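Local atomic coordinates of fat acid-binding protein (PDB entry 3NYI), a protein that probably binds fatty acids as a member of the DegV family, carrying a stearic acid molecule between its two lobes. Residues K215-V220 and F250-E255; D136-M141 and S153-L158; D10-L15 and F90-L95. All blocks are in the same frame, centred on the assembly; numbering follows the deposited sequence.

Contact 1: K215-V220 and F250-E255; sequences KLKNSV and FEFMKE
Around Lys-217 and Phe-252, whose CA atoms lie 8.1 Å apart, the helical segments 215-220 and 250-255 run in the same general direction, their axes 11.4 Å apart at closest approach and crossing at -45°. At that spacing the backbones stay apart and side chains bridge the gap. Phe-252 and Lys-217 do most of the bridging: with CG anti to its backbone N (chi1 -175°), the phenylalanine ring leans across to the other helix. Lys-217 slides past it in the opposite direction, its CB lying 4.0 Å from Phe-252 CE1. Beyond the ring, Val-220 CG1 sits 4.3 Å from Phe-252 CZ. Both aliphatic neighbours come at the ring obliquely.

On the polar side, a water links the two segments. The ammonium of Lys-217 gives it a bond of 2.8 Å from NZ, and the water also lies within bonding range of Glu-251 OE1 and Glu-255 OE2. Directly, Lys-217 NZ and Glu-251 OE1 stay 4.4 Å apart, beyond a salt bridge; the lysine's salt bridge is with Glu-248, one turn earlier on the second helix.

Helices 213-231 and 246-260 thus pack side by side on one sheet: Lys-217 and Phe-252 both touch Ile-285 of strand 285-291, Val-220 reaches strands 163-167 and 194-200, and Phe-252 also rests on Val-240 of strand 236-242.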
loop_
_atom_site.group_PDB
_atom_site.type_symbol
_atom_site.label_atom_id
_atom_site.label_comp_id
_atom_site.label_asym_id
_atom_site.label_seq_id
_atom_site.Cartn_x
_atom_site.Cartn_y
_atom_site.Cartn_z
ATOM N N LYS A 215 16.240 6.577 16.569
ATOM C CA LYS A 215 17.207 7.049 15.581
ATOM C C LYS A 215 16.810 6.611 14.166
ATOM O O LYS A 215 16.981 7.351 13.198
ATOM C CB LYS A 215 18.611 6.552 15.920
ATOM C CG LYS A 215 19.253 7.265 17.113
ATOM C CD LYS A 215 20.555 6.591 17.523
ATOM C CE LYS A 215 21.600 7.608 17.969
ATOM N NZ LYS A 215 22.533 7.967 16.861
ATOM N N LEU A 216 16.283 5.401 14.045
ATOM C CA LEU A 216 15.834 4.924 12.742
ATOM C C LEU A 216 14.689 5.778 12.220
ATOM O O LEU A 216 14.652 6.097 11.039
ATOM C CB LEU A 216 15.412 3.450 12.805
ATOM C CG LEU A 216 16.562 2.442 12.808
ATOM C CD1 LEU A 216 16.154 1.147 13.526
ATOM C CD2 LEU A 216 17.035 2.154 11.386
ATOM N N LYS A 217 13.753 6.147 13.094
ATOM C CA LYS A 217 12.636 6.985 12.666
ATOM C C LYS A 217 13.143 8.368 12.263
ATOM O O LYS A 217 12.622 8.981 11.331
ATOM C CB LYS A 217 11.556 7.090 13.749
ATOM C CG LYS A 217 10.827 5.776 14.014
ATOM C CD LYS A 217 9.722 5.918 15.055
ATOM C CE LYS A 217 10.271 6.232 16.445
ATOM N NZ LYS A 217 9.195 6.170 17.472
ATOM N N ASN A 218 14.165 8.858 12.947
ATOM C CA ASN A 218 14.754 10.131 12.541
ATOM C C ASN A 218 15.426 10.029 11.174
ATOM O O ASN A 218 15.377 10.963 10.384
ATOM C CB ASN A 218 15.721 10.656 13.601
ATOM C CG ASN A 218 15.001 11.188 14.825
ATOM O OD1 ASN A 218 13.865 11.654 14.737
ATOM N ND2 ASN A 218 15.654 11.113 15.974
ATOM N N SER A 219 16.041 8.886 10.889
ATOM C CA SER A 219 16.678 8.690 9.591
ATOM C C SER A 219 15.645 8.587 8.481
ATOM O O SER A 219 15.867 9.117 7.390
ATOM C CB SER A 219 17.559 7.442 9.582
ATOM O OG SER A 219 18.612 7.578 10.510
ATOM N N VAL A 220 14.538 7.886 8.749
ATOM C CA VAL A 220 13.418 7.860 7.809
ATOM C C VAL A 220 13.029 9.284 7.412
ATOM O O VAL A 220 12.881 9.581 6.227
ATOM C CB VAL A 220 12.185 7.113 8.372
ATOM C CG1 VAL A 220 10.941 7.401 7.526
ATOM C CG2 VAL A 220 12.445 5.607 8.415
ATOM N N PHE A 250 0.763 8.034 16.115
ATOM C CA PHE A 250 0.278 9.408 16.269
ATOM C C PHE A 250 1.428 10.356 16.605
ATOM O O PHE A 250 1.477 11.483 16.117
ATOM C CB PHE A 250 -0.794 9.501 17.361
ATOM C CG PHE A 250 -1.969 8.607 17.131
ATOM C CD1 PHE A 250 -2.517 8.476 15.866
ATOM C CD2 PHE A 250 -2.536 7.902 18.182
ATOM C CE1 PHE A 250 -3.604 7.644 15.648
ATOM C CE2 PHE A 250 -3.625 7.075 17.973
ATOM C CZ PHE A 250 -4.160 6.945 16.702
ATOM N N GLU A 251 2.341 9.891 17.448
ATOM C CA GLU A 251 3.494 10.686 17.842
ATOM C C GLU A 251 4.412 10.878 16.642
ATOM O O GLU A 251 4.990 11.943 16.444
ATOM C CB GLU A 251 4.257 9.990 18.975
ATOM C CG GLU A 251 5.495 10.743 19.450
ATOM C CD GLU A 251 6.407 9.902 20.341
ATOM O OE1 GLU A 251 6.679 8.730 19.994
ATOM O OE2 GLU A 251 6.864 10.420 21.385
ATOM N N PHE A 252 4.557 9.830 15.843
ATOM C CA PHE A 252 5.364 9.937 14.637
ATOM C C PHE A 252 4.782 10.994 13.703
ATOM O O PHE A 252 5.526 11.767 13.096
ATOM C CB PHE A 252 5.498 8.581 13.930
ATOM C CG PHE A 252 6.422 8.610 12.743
ATOM C CD1 PHE A 252 7.774 8.883 12.908
ATOM C CD2 PHE A 252 5.938 8.371 11.460
ATOM C CE1 PHE A 252 8.634 8.924 11.817
ATOM C CE2 PHE A 252 6.787 8.414 10.358
ATOM C CZ PHE A 252 8.142 8.690 10.537
HETATM N N MSE A 253 3.454 11.039 13.599
HETATM C CA MSE A 253 2.814 12.014 12.724
HETATM C C MSE A 253 3.195 13.426 13.128
HETATM O O MSE A 253 3.270 14.311 12.288
HETATM C CB MSE A 253 1.294 11.891 12.768
HETATM C CG MSE A 253 0.751 10.587 12.230
HETATM SE SE MSE A 253 -1.169 10.461 12.514
HETATM C CE MSE A 253 -1.362 8.522 12.219
ATOM N N LYS A 254 3.403 13.638 14.424
ATOM C CA LYS A 254 3.769 14.965 14.905
ATOM C C LYS A 254 5.194 15.295 14.484
ATOM O O LYS A 254 5.483 16.415 14.061
ATOM C CB LYS A 254 3.605 15.057 16.425
ATOM C CG LYS A 254 2.151 15.052 16.888
ATOM C CD LYS A 254 2.048 15.130 18.407
ATOM C CE LYS A 254 0.602 15.301 18.860
ATOM N NZ LYS A 254 0.479 15.411 20.346
ATOM N N GLU A 255 6.079 14.307 14.595
ATOM C CA GLU A 255 7.473 14.465 14.188
ATOM C C GLU A 255 7.580 14.735 12.694
ATOM O O GLU A 255 8.420 15.524 12.262
ATOM C CB GLU A 255 8.289 13.216 14.524
ATOM C CG GLU A 255 8.286 12.821 15.989
ATOM C CD GLU A 255 8.831 11.415 16.209
ATOM O OE1 GLU A 255 9.686 10.963 15.410
ATOM O OE2 GLU A 255 8.403 10.762 17.184
HETATM O O HOH W 1 7.263 8.114 17.122
#

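Contact 2: D136-M141 and S153-L158; sequences DQFVRM and SKLDAL
Met-141, Lys-154 and Leu-158 meet within a helical hairpin, in which helix 128-143 turns back through a short connection into helix 148-161. The two segments run nearly antiparallel, at 151°, with axes 11.2 Å apart, and their contact is buried and almost wholly apolar.

Met-141, a selenomethionine here, reaches across to two partners. Its chain is extended as far as SE and then bends at chi3 (-81°), which swings CE round to meet the end of Leu-158: Met-141 CE and Leu-158 CD1 come tip to tip at 3.6 Å. The selenium itself lies against the aliphatic part of Lys-154, 3.8 Å from its CD, the two chains crossing at a slant. Lys-154 therefore contributes its methylenes to the contact while the ammonium end runs off from the first helix. The same Leu-158 methyl is shared with the first helix one turn back, where Gln-137 CB approaches Leu-158 CD1 to 3.9 Å. Gln-137 thus packs through its first methylene; its chain folds at chi2, and its amide oxygen accepts a hydrogen bond from the backbone N of Tyr-293. Farther round the interface, Leu-155 CD1 comes obliquely to the ring of Phe-138, 4.3 Å from Phe-138 CD1.

On a flank of the first helix turned from the second, Arg-140 NE makes a 2.8 Å salt bridge to Asp-136 OD2, one turn back. The oxygen lies near the guanidinium plane but is met from above the carboxylate plane, and Arg-140 NH2 also pairs with Asp-265.

Around the hairpin, Met-141 touches Tyr-293 and Leu-158 touches Leu-296, near the C-terminus, Val-139 packs on helix 17-23, and Gln-137 and Arg-140 touch Ile-237 of strand 236-242.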
loop_
_atom_site.group_PDB
_atom_site.type_symbol
_atom_site.label_atom_id
_atom_site.label_comp_id
_atom_site.label_asym_id
_atom_site.label_seq_id
_atom_site.Cartn_x
_atom_site.Cartn_y
_atom_site.Cartn_z
ATOM N N ASP A 136 -6.364 7.700 -4.080
ATOM C CA ASP A 136 -6.918 8.995 -3.697
ATOM C C ASP A 136 -6.682 10.093 -4.747
ATOM O O ASP A 136 -7.556 10.924 -4.981
ATOM C CB ASP A 136 -6.401 9.422 -2.318
ATOM C CG ASP A 136 -7.052 10.705 -1.829
ATOM O OD1 ASP A 136 -8.299 10.730 -1.697
ATOM O OD2 ASP A 136 -6.312 11.688 -1.617
ATOM N N GLN A 137 -5.524 10.098 -5.398
ATOM C CA GLN A 137 -5.329 11.054 -6.489
ATOM C C GLN A 137 -6.351 10.780 -7.591
ATOM O O GLN A 137 -6.924 11.701 -8.152
ATOM C CB GLN A 137 -3.906 11.004 -7.046
ATOM C CG GLN A 137 -2.864 11.651 -6.136
ATOM C CD GLN A 137 -3.107 13.148 -5.957
ATOM O OE1 GLN A 137 -3.267 13.872 -6.933
ATOM N NE2 GLN A 137 -3.154 13.607 -4.704
ATOM N N PHE A 138 -6.602 9.503 -7.879
ATOM C CA PHE A 138 -7.574 9.139 -8.901
ATOM C C PHE A 138 -8.983 9.559 -8.489
ATOM O O PHE A 138 -9.728 10.118 -9.288
ATOM C CB PHE A 138 -7.541 7.619 -9.172
ATOM C CG PHE A 138 -8.008 7.258 -10.545
ATOM C CD1 PHE A 138 -7.141 7.353 -11.625
ATOM C CD2 PHE A 138 -9.318 6.853 -10.766
ATOM C CE1 PHE A 138 -7.565 7.050 -12.900
ATOM C CE2 PHE A 138 -9.752 6.541 -12.042
ATOM C CZ PHE A 138 -8.874 6.638 -13.111
ATOM N N VAL A 139 -9.344 9.282 -7.237
ATOM C CA VAL A 139 -10.633 9.712 -6.696
ATOM C C VAL A 139 -10.787 11.231 -6.808
ATOM O O VAL A 139 -11.842 11.731 -7.209
ATOM C CB VAL A 139 -10.813 9.276 -5.225
ATOM C CG1 VAL A 139 -12.005 10.004 -4.588
ATOM C CG2 VAL A 139 -10.972 7.753 -5.131
ATOM N N ARG A 140 -9.727 11.954 -6.470
ATOM C CA ARG A 140 -9.725 13.419 -6.593
ATOM C C ARG A 140 -9.978 13.882 -8.027
ATOM O O ARG A 140 -10.827 14.746 -8.270
ATOM C CB ARG A 140 -8.410 14.006 -6.099
ATOM C CG ARG A 140 -8.184 13.894 -4.606
ATOM C CD ARG A 140 -6.781 14.363 -4.249
ATOM N NE ARG A 140 -6.495 14.183 -2.829
ATOM C CZ ARG A 140 -6.018 15.143 -2.045
ATOM N NH1 ARG A 140 -5.764 16.352 -2.546
ATOM N NH2 ARG A 140 -5.793 14.896 -0.762
HETATM N N MSE A 141 -9.242 13.309 -8.976
HETATM C CA MSE A 141 -9.366 13.719 -10.377
HETATM C C MSE A 141 -10.778 13.562 -10.910
HETATM O O MSE A 141 -11.315 14.477 -11.550
HETATM C CB MSE A 141 -8.336 12.999 -11.268
HETATM C CG MSE A 141 -6.891 13.443 -10.981
HETATM SE SE MSE A 141 -5.573 12.695 -12.226
HETATM C CE MSE A 141 -5.382 10.928 -11.405
ATOM N N SER A 153 -3.866 10.024 -18.335
ATOM C CA SER A 153 -2.701 10.721 -18.881
ATOM C C SER A 153 -1.777 11.270 -17.790
ATOM O O SER A 153 -0.670 11.731 -18.080
ATOM C CB SER A 153 -3.132 11.868 -19.803
ATOM O OG SER A 153 -3.504 13.009 -19.048
ATOM N N LYS A 154 -2.233 11.251 -16.543
ATOM C CA LYS A 154 -1.389 11.703 -15.430
ATOM C C LYS A 154 -0.877 10.545 -14.589
ATOM O O LYS A 154 0.000 10.719 -13.733
ATOM C CB LYS A 154 -2.140 12.695 -14.548
ATOM C CG LYS A 154 -2.639 13.914 -15.328
ATOM C CD LYS A 154 -3.337 14.908 -14.427
ATOM C CE LYS A 154 -4.003 16.013 -15.250
ATOM N NZ LYS A 154 -3.035 16.678 -16.168
ATOM N N LEU A 155 -1.417 9.357 -14.838
ATOM C CA LEU A 155 -1.103 8.204 -14.002
ATOM C C LEU A 155 0.391 7.855 -13.923
ATOM O O LEU A 155 0.906 7.611 -12.841
ATOM C CB LEU A 155 -1.894 6.977 -14.470
ATOM C CG LEU A 155 -2.024 5.896 -13.404
ATOM C CD1 LEU A 155 -2.997 6.363 -12.318
ATOM C CD2 LEU A 155 -2.494 4.601 -14.047
ATOM N N ASP A 156 1.085 7.816 -15.057
ATOM C CA ASP A 156 2.501 7.446 -15.048
ATOM C C ASP A 156 3.333 8.358 -14.154
ATOM O O ASP A 156 4.141 7.890 -13.348
ATOM C CB ASP A 156 3.087 7.472 -16.459
ATOM C CG ASP A 156 2.638 6.288 -17.307
ATOM O OD1 ASP A 156 2.004 5.355 -16.759
ATOM O OD2 ASP A 156 2.928 6.294 -18.523
ATOM N N ALA A 157 3.163 9.663 -14.328
ATOM C CA ALA A 157 3.901 10.632 -13.539
ATOM C C ALA A 157 3.566 10.510 -12.048
ATOM O O ALA A 157 4.454 10.602 -11.191
ATOM C CB ALA A 157 3.635 12.061 -14.047
ATOM N N LEU A 158 2.291 10.284 -11.738
ATOM C CA LEU A 158 1.891 10.096 -10.343
ATOM C C LEU A 158 2.611 8.894 -9.735
ATOM O O LEU A 158 3.186 8.969 -8.638
ATOM C CB LEU A 158 0.377 9.895 -10.236
ATOM C CG LEU A 158 -0.474 11.149 -10.407
ATOM C CD1 LEU A 158 -1.969 10.822 -10.414
ATOM C CD2 LEU A 158 -0.131 12.135 -9.311
#

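Contact 3: D10-L15 and F90-L95; sequences DSACDL and FTITTL
Asp-10 OD2 is gripped by two donors: the backbone N of Ile-92, at 2.8 Å and nearly straight (170°), and the hydroxyl of Ser-99. The amide of Ile-92 meets OD2 on its syn side, somewhat out of the carboxylate plane. Asp-10 OD1 turns back on its own segment and accepts from the N of Ala-12 at 3.1 Å, closing an Asx turn, and takes a further bond from Gln-131. With chi1 at 65°, CG is tucked over the backbone, flanked by N and C, which lets one carboxylate tie the turn to the end of strand 87-91. Replacing Asp-10 by an alanine would probably leave the amides of Ala-12 and Ile-92, and the Ser-99 and Gln-131 side chains, without their carboxylate acceptor. The backbone N of Asp-10 bonds to Phe-90 O at 3.2 Å, continuing the parallel sheet pairing. Past the carboxylate the contact becomes apolar, Ala-12 CB lying 3.7 Å from Ile-92 CD1. The side chain of Ile-92 comes to about 4 Å from the bound stearic acid, so this buried junction borders the lipid. It joins the C-terminal ends of parallel strands 6-10 and 87-91; Thr-91 and Ile-92 touch helix 99-113, and Ala-12 helix 128-143.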
loop_
_atom_site.group_PDB
_atom_site.type_symbol
_atom_site.label_atom_id
_atom_site.label_comp_id
_atom_site.label_asym_id
_atom_site.label_seq_id
_atom_site.Cartn_x
_atom_site.Cartn_y
_atom_site.Cartn_z
ATOM N N ASP A 10 -7.304 -4.044 -4.401
ATOM C CA ASP A 10 -7.062 -5.171 -3.514
ATOM C C ASP A 10 -6.778 -4.610 -2.131
ATOM O O ASP A 10 -6.524 -3.407 -1.971
ATOM C CB ASP A 10 -5.955 -6.112 -4.036
ATOM C CG ASP A 10 -4.572 -5.455 -4.087
ATOM O OD1 ASP A 10 -4.339 -4.506 -3.322
ATOM O OD2 ASP A 10 -3.712 -5.916 -4.884
ATOM N N SER A 11 -6.837 -5.465 -1.123
ATOM C CA SER A 11 -6.793 -4.980 0.257
ATOM C C SER A 11 -5.423 -4.474 0.708
ATOM O O SER A 11 -5.273 -4.034 1.848
ATOM C CB SER A 11 -7.309 -6.045 1.235
ATOM O OG SER A 11 -6.550 -7.233 1.112
ATOM N N ALA A 12 -4.429 -4.519 -0.175
ATOM C CA ALA A 12 -3.096 -4.046 0.199
ATOM C C ALA A 12 -3.056 -2.533 0.379
ATOM O O ALA A 12 -2.112 -2.018 0.973
ATOM C CB ALA A 12 -2.028 -4.482 -0.837
ATOM N N CYS A 13 -4.069 -1.825 -0.127
ATOM C CA CYS A 13 -4.062 -0.345 -0.084
ATOM C C CYS A 13 -4.294 0.212 1.330
ATOM O O CYS A 13 -3.926 1.348 1.633
ATOM C CB CYS A 13 -5.107 0.225 -1.056
ATOM S SG CYS A 13 -6.846 -0.024 -0.511
ATOM N N ASP A 14 -4.916 -0.587 2.192
ATOM C CA ASP A 14 -5.089 -0.209 3.606
ATOM C C ASP A 14 -5.937 1.062 3.837
ATOM O O ASP A 14 -5.836 1.699 4.886
ATOM C CB ASP A 14 -3.721 -0.042 4.291
ATOM C CG ASP A 14 -2.936 -1.336 4.360
ATOM O OD1 ASP A 14 -3.573 -2.413 4.342
ATOM O OD2 ASP A 14 -1.684 -1.281 4.454
ATOM N N LEU A 15 -6.763 1.430 2.867
ATOM C CA LEU A 15 -7.643 2.584 3.024
ATOM C C LEU A 15 -8.623 2.365 4.168
ATOM O O LEU A 15 -9.133 1.265 4.347
ATOM C CB LEU A 15 -8.390 2.867 1.718
ATOM C CG LEU A 15 -7.564 3.588 0.653
ATOM C CD1 LEU A 15 -8.197 3.405 -0.727
ATOM C CD2 LEU A 15 -7.400 5.074 1.003
ATOM N N PHE A 90 -7.279 -1.106 -9.003
ATOM C CA PHE A 90 -5.863 -0.955 -8.629
ATOM C C PHE A 90 -5.368 -2.154 -7.826
ATOM O O PHE A 90 -6.071 -2.671 -6.963
ATOM C CB PHE A 90 -5.661 0.287 -7.760
ATOM C CG PHE A 90 -5.972 1.567 -8.452
ATOM C CD1 PHE A 90 -4.953 2.325 -9.016
ATOM C CD2 PHE A 90 -7.281 2.030 -8.532
ATOM C CE1 PHE A 90 -5.232 3.520 -9.658
ATOM C CE2 PHE A 90 -7.570 3.226 -9.168
ATOM C CZ PHE A 90 -6.544 3.973 -9.735
ATOM N N THR A 91 -4.140 -2.583 -8.091
ATOM C CA THR A 91 -3.575 -3.688 -7.335
ATOM C C THR A 91 -2.225 -3.291 -6.793
ATOM O O THR A 91 -1.607 -2.321 -7.254
ATOM C CB THR A 91 -3.369 -4.955 -8.199
ATOM O OG1 THR A 91 -2.313 -4.727 -9.138
ATOM C CG2 THR A 91 -4.627 -5.299 -8.959
ATOM N N ILE A 92 -1.773 -4.060 -5.812
ATOM C CA ILE A 92 -0.421 -3.925 -5.291
ATOM C C ILE A 92 0.574 -4.132 -6.448
ATOM O O ILE A 92 0.248 -4.794 -7.445
ATOM C CB ILE A 92 -0.199 -4.970 -4.168
ATOM C CG1 ILE A 92 1.077 -4.673 -3.361
ATOM C CG2 ILE A 92 -0.178 -6.406 -4.760
ATOM C CD1 ILE A 92 1.265 -5.614 -2.124
ATOM N N THR A 93 1.775 -3.568 -6.326
ATOM C CA THR A 93 2.824 -3.759 -7.336
ATOM C C THR A 93 3.007 -5.216 -7.770
ATOM O O THR A 93 3.035 -6.125 -6.944
ATOM C CB THR A 93 4.195 -3.212 -6.868
ATOM O OG1 THR A 93 5.199 -3.558 -7.830
ATOM C CG2 THR A 93 4.579 -3.788 -5.517
ATOM N N THR A 94 3.138 -5.430 -9.078
ATOM C CA THR A 94 3.323 -6.774 -9.619
ATOM C C THR A 94 4.618 -7.391 -9.140
ATOM O O THR A 94 4.794 -8.600 -9.226
ATOM C CB THR A 94 3.394 -6.771 -11.157
ATOM O OG1 THR A 94 4.315 -5.757 -11.576
ATOM C CG2 THR A 94 2.049 -6.492 -11.749
ATOM N N LEU A 95 5.544 -6.558 -8.674
ATOM C CA LEU A 95 6.815 -7.074 -8.153
ATOM C C LEU A 95 6.693 -7.728 -6.774
ATOM O O LEU A 95 7.624 -8.409 -6.354
ATOM C CB LEU A 95 7.906 -5.975 -8.148
ATOM C CG LEU A 95 8.234 -5.433 -9.545
ATOM C CD1 LEU A 95 9.243 -4.263 -9.504
ATOM C CD2 LEU A 95 8.748 -6.554 -10.436
#

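Overall arrangement
Along the chain contact 3 closes first, then contact 2, then contact 1. The centre of contact 3 is about 5 Å from the centre of the chain, on the sheet containing strands 6-10 and 87-91. Contact 2 is its neighbour, centres 15 Å apart, and the two touch where the rings of Phe-90 and Phe-138 meet edge-to-face, linking that sheet to the helical hairpin. Contact 1 stands apart, its centre 28 Å from contact 2 and 25 Å from contact 3, on helices covering the other sheet. Strand 236-242 of that sheet is touched by both contacts 1 and 2. Stearic acid runs between contacts 3 and 1, closer to the Ile-92 side chain than to that of Phe-252.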